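Local coordinates for antibiotic resistance protein (Deinococcus radiodurans, PDB 2VLI), which is a P-loop phosphotransferase linked to tunicamycin resistance, which it probably confers by phosphorylating the antibiotic, at residues F35-L44 and H58-L69. Sequence-based numbering, arbitrary orientation.
Sequences FEPEEMGQAL and HPMWIPLMLDAL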
loop_
_atom_site.group_PDB
_atom_site.type_symbol
_atom_site.label_atom_id
_atom_site.label_comp_id
_atom_site.label_asym_id
_atom_site.label_seq_id
_atom_site.Cartn_x
_atom_site.Cartn_y
_atom_site.Cartn_z
ATOM N N PHE A 35 22.177 1.625 -12.226
ATOM C CA PHE A 35 22.224 0.590 -11.209
ATOM C C PHE A 35 20.899 -0.143 -11.168
ATOM O O PHE A 35 19.874 0.449 -10.853
ATOM C CB PHE A 35 22.529 1.264 -9.893
ATOM C CG PHE A 35 22.643 0.344 -8.718
ATOM C CD1 PHE A 35 23.913 0.048 -8.169
ATOM C CD2 PHE A 35 21.524 -0.178 -8.111
ATOM C CE1 PHE A 35 24.028 -0.733 -7.027
ATOM C CE2 PHE A 35 21.647 -0.948 -6.986
ATOM C CZ PHE A 35 22.928 -1.242 -6.466
ATOM N N GLU A 36 20.903 -1.434 -11.493
ATOM C CA GLU A 36 19.677 -2.221 -11.652
ATOM C C GLU A 36 19.515 -3.183 -10.506
ATOM O O GLU A 36 20.164 -4.226 -10.506
ATOM C CB GLU A 36 19.689 -3.021 -12.951
ATOM C CG GLU A 36 20.039 -2.179 -14.124
ATOM C CD GLU A 36 19.764 -2.845 -15.449
ATOM O OE1 GLU A 36 20.287 -3.974 -15.702
ATOM O OE2 GLU A 36 19.048 -2.196 -16.257
ATOM N N PRO A 37 18.648 -2.850 -9.517
ATOM C CA PRO A 37 18.478 -3.627 -8.299
ATOM C C PRO A 37 18.074 -5.057 -8.537
ATOM O O PRO A 37 18.342 -5.925 -7.730
ATOM C CB PRO A 37 17.337 -2.910 -7.574
ATOM C CG PRO A 37 17.384 -1.553 -8.103
ATOM C CD PRO A 37 17.798 -1.654 -9.513
ATOM N N GLU A 38 17.402 -5.312 -9.638
ATOM C CA GLU A 38 17.042 -6.669 -9.970
ATOM C C GLU A 38 18.247 -7.629 -10.115
ATOM O O GLU A 38 18.085 -8.819 -9.907
ATOM C CB GLU A 38 16.177 -6.692 -11.247
ATOM C CG GLU A 38 16.809 -5.957 -12.432
ATOM C CD GLU A 38 16.407 -4.425 -12.560
ATOM O OE1 GLU A 38 16.667 -3.605 -11.666
ATOM O OE2 GLU A 38 15.873 -4.034 -13.626
ATOM N N GLU A 39 19.432 -7.133 -10.486
ATOM C CA GLU A 39 20.637 -7.995 -10.506
ATOM C C GLU A 39 20.912 -8.648 -9.154
ATOM O O GLU A 39 21.453 -9.750 -9.090
ATOM C CB GLU A 39 21.912 -7.242 -10.911
ATOM C CG GLU A 39 21.910 -6.493 -12.203
ATOM C CD GLU A 39 21.795 -7.367 -13.440
ATOM O OE1 GLU A 39 21.638 -8.599 -13.338
ATOM O OE2 GLU A 39 21.862 -6.796 -14.547
HETATM N N MSE A 40 20.584 -7.959 -8.068
HETATM C CA MSE A 40 20.784 -8.526 -6.730
HETATM C C MSE A 40 19.702 -9.548 -6.449
HETATM O O MSE A 40 19.947 -10.571 -5.780
HETATM C CB MSE A 40 20.774 -7.457 -5.656
HETATM C CG MSE A 40 21.045 -8.042 -4.275
HETATM SE SE MSE A 40 22.887 -8.908 -4.155
HETATM C CE MSE A 40 23.903 -7.296 -4.320
ATOM N N GLY A 41 18.487 -9.288 -6.939
ATOM C CA GLY A 41 17.449 -10.264 -6.815
ATOM C C GLY A 41 17.783 -11.555 -7.531
ATOM O O GLY A 41 17.529 -12.616 -7.024
ATOM N N GLN A 42 18.331 -11.483 -8.732
ATOM C CA GLN A 42 18.631 -12.711 -9.471
ATOM C C GLN A 42 19.722 -13.578 -8.813
ATOM O O GLN A 42 19.681 -14.805 -8.876
ATOM C CB GLN A 42 18.996 -12.365 -10.898
ATOM C CG GLN A 42 17.794 -11.706 -11.595
ATOM C CD GLN A 42 16.558 -12.635 -11.664
ATOM O OE1 GLN A 42 16.631 -13.708 -12.268
ATOM N NE2 GLN A 42 15.440 -12.226 -11.044
ATOM N N ALA A 43 20.680 -12.912 -8.187
ATOM C CA ALA A 43 21.766 -13.551 -7.445
ATOM C C ALA A 43 21.165 -14.245 -6.263
ATOM O O ALA A 43 21.385 -15.443 -6.039
ATOM C CB ALA A 43 22.774 -12.499 -6.985
ATOM N N LEU A 44 20.329 -13.535 -5.518
ATOM C CA LEU A 44 19.751 -14.161 -4.339
ATOM C C LEU A 44 18.807 -15.354 -4.614
ATOM O O LEU A 44 18.741 -16.333 -3.839
ATOM C CB LEU A 44 19.068 -13.103 -3.501
ATOM C CG LEU A 44 20.029 -12.095 -2.872
ATOM C CD1 LEU A 44 19.205 -10.851 -2.500
ATOM C CD2 LEU A 44 20.791 -12.659 -1.630
ATOM N N HIS A 58 12.866 -11.357 -1.409
ATOM C CA HIS A 58 13.864 -12.095 -0.634
ATOM C C HIS A 58 14.249 -11.215 0.542
ATOM O O HIS A 58 14.543 -10.043 0.359
ATOM C CB HIS A 58 15.073 -12.400 -1.502
ATOM C CG HIS A 58 16.077 -13.311 -0.856
ATOM N ND1 HIS A 58 16.783 -12.970 0.281
ATOM C CD2 HIS A 58 16.471 -14.566 -1.179
ATOM C CE1 HIS A 58 17.588 -13.965 0.610
ATOM N NE2 HIS A 58 17.428 -14.940 -0.270
ATOM N N PRO A 59 14.237 -11.748 1.759
ATOM C CA PRO A 59 14.620 -10.976 2.923
ATOM C C PRO A 59 15.970 -10.258 2.909
ATOM O O PRO A 59 16.148 -9.298 3.612
ATOM C CB PRO A 59 14.612 -12.030 4.027
ATOM C CG PRO A 59 13.593 -13.008 3.592
ATOM C CD PRO A 59 13.784 -13.105 2.134
HETATM N N MSE A 60 16.939 -10.753 2.149
HETATM C CA MSE A 60 18.274 -10.139 2.040
HETATM C C MSE A 60 18.368 -9.112 0.888
HETATM O O MSE A 60 19.349 -8.387 0.805
HETATM C CB MSE A 60 19.340 -11.235 1.789
HETATM C CG MSE A 60 19.388 -12.319 2.858
HETATM SE SE MSE A 60 19.630 -11.489 4.611
HETATM C CE MSE A 60 21.381 -11.053 4.290
ATOM N N TRP A 61 17.357 -9.046 0.030
ATOM C CA TRP A 61 17.379 -8.152 -1.117
ATOM C C TRP A 61 17.530 -6.692 -0.734
ATOM O O TRP A 61 18.448 -6.011 -1.184
ATOM C CB TRP A 61 16.129 -8.317 -1.982
ATOM C CG TRP A 61 16.169 -7.406 -3.179
ATOM C CD1 TRP A 61 16.924 -7.567 -4.292
ATOM C CD2 TRP A 61 15.436 -6.194 -3.372
ATOM N NE1 TRP A 61 16.702 -6.569 -5.167
ATOM C CE2 TRP A 61 15.772 -5.713 -4.646
ATOM C CE3 TRP A 61 14.467 -5.514 -2.629
ATOM C CZ2 TRP A 61 15.234 -4.549 -5.162
ATOM C CZ3 TRP A 61 13.935 -4.342 -3.152
ATOM C CH2 TRP A 61 14.313 -3.880 -4.401
ATOM N N ILE A 62 16.664 -6.193 0.154
ATOM C CA ILE A 62 16.827 -4.808 0.582
ATOM C C ILE A 62 18.219 -4.483 1.173
ATOM O O ILE A 62 18.915 -3.614 0.676
ATOM C CB ILE A 62 15.717 -4.320 1.555
ATOM C CG1 ILE A 62 14.386 -4.138 0.801
ATOM C CG2 ILE A 62 16.203 -2.987 2.162
ATOM C CD1 ILE A 62 13.173 -3.840 1.683
ATOM N N PRO A 63 18.640 -5.180 2.229
ATOM C CA PRO A 63 19.955 -4.816 2.765
ATOM C C PRO A 63 21.162 -5.048 1.823
ATOM O O PRO A 63 22.064 -4.234 1.765
ATOM C CB PRO A 63 20.058 -5.671 4.047
ATOM C CG PRO A 63 19.211 -6.826 3.773
ATOM C CD PRO A 63 18.035 -6.289 2.992
ATOM N N LEU A 64 21.144 -6.080 1.016
ATOM C CA LEU A 64 22.321 -6.339 0.225
ATOM C C LEU A 64 22.359 -5.462 -0.991
ATOM O O LEU A 64 23.431 -5.025 -1.392
ATOM C CB LEU A 64 22.464 -7.812 -0.147
ATOM C CG LEU A 64 22.576 -8.866 0.950
ATOM C CD1 LEU A 64 23.050 -10.229 0.429
ATOM C CD2 LEU A 64 23.404 -8.313 2.191
HETATM N N MSE A 65 21.207 -5.234 -1.620
HETATM C CA MSE A 65 21.178 -4.294 -2.721
HETATM C C MSE A 65 21.595 -2.882 -2.309
HETATM O O MSE A 65 22.280 -2.190 -3.062
HETATM C CB MSE A 65 19.808 -4.364 -3.409
HETATM C CG MSE A 65 19.604 -3.444 -4.590
HETATM SE SE MSE A 65 19.164 -1.587 -4.109
HETATM C CE MSE A 65 17.449 -1.817 -3.126
ATOM N N LEU A 66 21.223 -2.448 -1.104
ATOM C CA LEU A 66 21.570 -1.120 -0.610
ATOM C C LEU A 66 23.048 -1.012 -0.213
ATOM O O LEU A 66 23.685 0.016 -0.399
ATOM C CB LEU A 66 20.678 -0.732 0.570
ATOM C CG LEU A 66 19.176 -0.376 0.321
ATOM C CD1 LEU A 66 18.461 -0.075 1.667
ATOM C CD2 LEU A 66 19.013 0.731 -0.701
ATOM N N ASP A 67 23.596 -2.079 0.352
ATOM C CA ASP A 67 25.059 -2.162 0.508
ATOM C C ASP A 67 25.790 -2.007 -0.827
ATOM O O ASP A 67 26.758 -1.265 -0.922
ATOM C CB ASP A 67 25.421 -3.489 1.116
ATOM C CG ASP A 67 24.963 -3.620 2.537
ATOM O OD1 ASP A 67 24.589 -2.596 3.181
ATOM O OD2 ASP A 67 24.965 -4.770 3.002
ATOM N N ALA A 68 25.386 -2.774 -1.836
ATOM C CA ALA A 68 25.951 -2.604 -3.166
ATOM C C ALA A 68 25.834 -1.169 -3.713
ATOM O O ALA A 68 26.747 -0.660 -4.351
ATOM C CB ALA A 68 25.299 -3.568 -4.131
ATOM N N LEU A 69 24.661 -0.565 -3.533
ATOM C CA LEU A 69 24.384 0.802 -3.946
ATOM C C LEU A 69 25.316 1.803 -3.273
ATOM O O LEU A 69 25.846 2.697 -3.926
ATOM C CB LEU A 69 22.925 1.182 -3.642
ATOM C CG LEU A 69 22.433 2.524 -4.180
ATOM C CD1 LEU A 69 22.687 2.611 -5.694
ATOM C CD2 LEU A 69 20.948 2.721 -3.839
#
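Trp-61 NE1 donates a nearly straight hydrogen bond to Pro-37 O (3.1 Å, 167° at the hydrogen). The oxygen lies close to the indole plane, whereas the donor stands well above the carbonyl plane; Met-40 N, from the same segment as the proline, reaches this oxygen from the opposite face, and the two bonds together grip it. Gly-41 N lies 3.5 Å from Trp-61 CD1, at the indole edge. Leu-69 CD1 sits 3.6 Å from the centroid of the Phe-35 ring, almost on its normal, a CH-pi contact, while SE of Met-65, a selenomethionine, touches the ring edge at Phe-35 CE2 (3.9 Å), a Met-aromatic contact. Over a face of His-58 lies Leu-44 CB, again CH-pi; in the ring plane, ND1 accepts from Met-60 N (2.9 Å), a capping bond at the turn that leads into the helix. In this P-loop NTPase fold, Phe-35 follows edge strand 33-34 of the parallel sheet, and Pro-37 and Leu-69 also pack on strand 80-84. The axes of 38-44 and 61-69 approach to 9.4 Å, their N-to-C directions 129° apart. Between them Met-40, also selenomethionine, is a knob among Trp-61, Leu-64, Met-65 and Ala-68: CG anti to the backbone N (chi1 -177°) starts the chain across, and bends at chi2 and chi3 bring CE to 4.0 Å from Ala-68 CB. Leu-44 forks, CD1 against Trp-61 CA (3.5 Å) and CD2 against both Met-60 CB and Leu-64 CD1.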